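Local structure of putative transcriptional regulator (MarR/EmrR family) (Acinetobacter sp. ADP1, 3NRV) at residues I46-S51 with D62-D67. The protein probably binds DNA as a transcription factor of the MarR/EmrR family, regulating the expression of genes. Sequence-based numbering, arbitrary orientation.
Sequences ISVLSS and DILGLD
V48 and I63 mark the closest backbone approach, 7.9 Å from CA to CA, between helix 40-51 and the C-terminal end of helix 57-64; no hydrogen bond links the two segments, so side chains alone bridge the gap. Within 46-51 the contact rests on V48, whose two methyls divide the work. V48 CG1, held anti to the backbone N (chi1 170°), meets the far end of I63 tip to tip, 3.8 Å from I63 CD1. V48 CG2 faces I63 and L64 together: it lies 3.9 Å from I63 CG2 and 3.5 Å from L64 CD2, the latter a snug approach, shorter than two methyl carbons normally keep. V48 and L64 pass antiparallel, side by side, and it is the end of the leucine that closes the distance. Both helices belong to the winged helix-turn-helix of MarR proteins, where helices 57-64 and 68-80 form the helix-turn-helix pair and, as in the family, the second probably reads DNA. The turn between them starts at G65, which leaves helical geometry with positive phi (83°), and ends at D67, which caps the next helix: its OD1 accepts a hydrogen bond from A70 N. About one turn before V48 on helix 40-51, I45 packs on L64 and R44 NH2 is hydrogen-bonded to L64 O. On the loop side, C55 touches V48.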
ATOM      1  N   ILE C  46      -2.473   4.445  12.567  1.00 21.82           N
ATOM      2  CA  ILE C  46      -1.955   5.063  13.786  1.00 23.23           C
ATOM      3  C   ILE C  46      -1.092   6.272  13.434  1.00 24.31           C
ATOM      4  O   ILE C  46      -1.199   7.345  14.048  1.00 21.87           O
ATOM      5  CB  ILE C  46      -1.174   4.010  14.627  1.00 25.49           C
ATOM      6  CG1 ILE C  46      -2.179   3.120  15.363  1.00 22.82           C
ATOM      7  CG2 ILE C  46      -0.236   4.671  15.628  1.00 24.41           C
ATOM      8  CD1 ILE C  46      -1.610   1.814  15.743  1.00 30.64           C
ATOM      9  N   SER C  47      -0.247   6.110  12.425  0.57 22.78           N
ATOM     10  CA  SER C  47       0.646   7.192  12.033  0.57 25.44           C
ATOM     11  C   SER C  47      -0.142   8.389  11.471  0.57 29.97           C
ATOM     12  O   SER C  47       0.217   9.552  11.695  0.57 26.73           O
ATOM     13  CB  SER C  47       1.705   6.691  11.046  0.57 27.67           C
ATOM     14  OG  SER C  47       2.423   7.780  10.498  0.57 27.97           O
ATOM     15  N   VAL C  48      -1.233   8.111  10.766  1.00 25.56           N
ATOM     16  CA  VAL C  48      -2.105   9.200  10.292  1.00 27.09           C
ATOM     17  C   VAL C  48      -2.775   9.907  11.471  1.00 25.89           C
ATOM     18  O   VAL C  48      -2.796  11.126  11.533  1.00 30.18           O
ATOM     19  CB  VAL C  48      -3.182   8.735   9.288  1.00 27.96           C
ATOM     20  CG1 VAL C  48      -4.208   9.858   9.024  1.00 25.51           C
ATOM     21  CG2 VAL C  48      -2.529   8.306   7.990  1.00 30.45           C
ATOM     22  N   LEU C  49      -3.282   9.140  12.429  1.00 21.87           N
ATOM     23  CA  LEU C  49      -3.944   9.724  13.593  1.00 24.55           C
ATOM     24  C   LEU C  49      -2.989  10.597  14.424  1.00 33.70           C
ATOM     25  O   LEU C  49      -3.402  11.585  15.030  1.00 28.04           O
ATOM     26  CB  LEU C  49      -4.583   8.634  14.460  1.00 22.49           C
ATOM     27  CG  LEU C  49      -5.690   7.797  13.800  1.00 25.39           C
ATOM     28  CD1 LEU C  49      -6.195   6.740  14.708  1.00 22.74           C
ATOM     29  CD2 LEU C  49      -6.838   8.714  13.390  1.00 26.78           C
ATOM     30  N   SER C  50      -1.703  10.269  14.442  1.00 28.51           N
ATOM     31  CA  SER C  50      -0.793  11.067  15.259  1.00 32.10           C
ATOM     32  C   SER C  50      -0.518  12.427  14.615  1.00 36.23           C
ATOM     33  O   SER C  50      -0.065  13.352  15.283  1.00 39.60           O
ATOM     34  CB  SER C  50       0.530  10.331  15.482  1.00 33.38           C
ATOM     35  OG  SER C  50       1.361  10.489  14.350  1.00 41.21           O
ATOM     36  N   SER C  51      -0.784  12.532  13.314  1.00 34.59           N
ATOM     37  CA  SER C  51      -0.324  13.649  12.491  1.00 40.50           C
ATOM     38  C   SER C  51      -1.423  14.654  12.225  1.00 50.54           C
ATOM     39  O   SER C  51      -1.166  15.820  11.946  1.00 62.25           O
ATOM     40  CB  SER C  51       0.143  13.138  11.121  1.00 51.03           C
ATOM     41  OG  SER C  51       1.360  12.421  11.198  1.00 56.17           O
ATOM     42  N   ASP C  62      -8.788   9.072   2.389  1.00 30.06           N
ATOM     43  CA  ASP C  62      -8.273  10.024   1.415  1.00 31.42           C
ATOM     44  C   ASP C  62      -6.756  10.076   1.503  1.00 38.39           C
ATOM     45  O   ASP C  62      -6.066  10.111   0.478  1.00 33.23           O
ATOM     46  CB  ASP C  62      -8.839  11.424   1.662  1.00 31.46           C
ATOM     47  CG  ASP C  62     -10.301  11.537   1.272  1.00 45.62           C
ATOM     48  OD1 ASP C  62     -10.808  10.624   0.582  1.00 40.36           O
ATOM     49  OD2 ASP C  62     -10.942  12.545   1.655  1.00 46.13           O
ATOM     50  N   ILE C  63      -6.244  10.075   2.731  1.00 27.32           N
ATOM     51  CA  ILE C  63      -4.803  10.142   2.949  1.00 31.88           C
ATOM     52  C   ILE C  63      -4.068   8.874   2.526  1.00 32.00           C
ATOM     53  O   ILE C  63      -3.019   8.951   1.881  1.00 33.23           O
ATOM     54  CB  ILE C  63      -4.464  10.498   4.414  1.00 29.95           C
ATOM     55  CG1 ILE C  63      -4.936  11.926   4.724  1.00 27.44           C
ATOM     56  CG2 ILE C  63      -2.976  10.356   4.661  1.00 29.86           C
ATOM     57  CD1 ILE C  63      -4.932  12.295   6.220  1.00 30.33           C
ATOM     58  N   LEU C  64      -4.612   7.711   2.876  1.00 27.17           N
ATOM     59  CA  LEU C  64      -3.895   6.458   2.664  1.00 26.31           C
ATOM     60  C   LEU C  64      -4.125   5.823   1.285  1.00 28.77           C
ATOM     61  O   LEU C  64      -3.290   5.050   0.812  1.00 27.50           O
ATOM     62  CB  LEU C  64      -4.251   5.439   3.760  1.00 26.60           C
ATOM     63  CG  LEU C  64      -3.864   5.828   5.194  1.00 27.11           C
ATOM     64  CD1 LEU C  64      -4.271   4.705   6.172  1.00 25.78           C
ATOM     65  CD2 LEU C  64      -2.366   6.118   5.304  1.00 25.92           C
ATOM     66  N   GLY C  65      -5.273   6.112   0.670  1.00 28.89           N
ATOM     67  CA  GLY C  65      -5.667   5.421  -0.546  1.00 27.37           C
ATOM     68  C   GLY C  65      -6.339   4.072  -0.339  1.00 34.08           C
ATOM     69  O   GLY C  65      -6.686   3.389  -1.311  1.00 31.35           O
ATOM     70  N   LEU C  66      -6.498   3.652   0.914  1.00 30.34           N
ATOM     71  CA  LEU C  66      -7.277   2.446   1.180  1.00 33.35           C
ATOM     72  C   LEU C  66      -8.725   2.861   1.173  1.00 31.46           C
ATOM     73  O   LEU C  66      -9.041   3.944   1.648  1.00 27.32           O
ATOM     74  CB  LEU C  66      -6.933   1.847   2.544  1.00 33.13           C
ATOM     75  CG  LEU C  66      -5.592   1.130   2.684  1.00 38.35           C
ATOM     76  CD1 LEU C  66      -5.315   0.799   4.142  1.00 34.35           C
ATOM     77  CD2 LEU C  66      -5.572  -0.124   1.831  1.00 34.30           C
ATOM     78  N   ASP C  67      -9.606   2.005   0.659  1.00 28.71           N
ATOM     79  CA  ASP C  67     -11.023   2.340   0.646  1.00 33.06           C
ATOM     80  C   ASP C  67     -11.618   2.424   2.040  1.00 34.67           C
ATOM     81  O   ASP C  67     -11.015   1.986   3.007  1.00 29.93           O
ATOM     82  CB  ASP C  67     -11.853   1.455  -0.313  1.00 39.79           C
ATOM     83  CG  ASP C  67     -12.030   0.006   0.162  1.00 46.92           C
ATOM     84  OD1 ASP C  67     -12.006  -0.292   1.379  1.00 35.46           O
ATOM     85  OD2 ASP C  67     -12.248  -0.851  -0.728  1.00 49.92           O
TER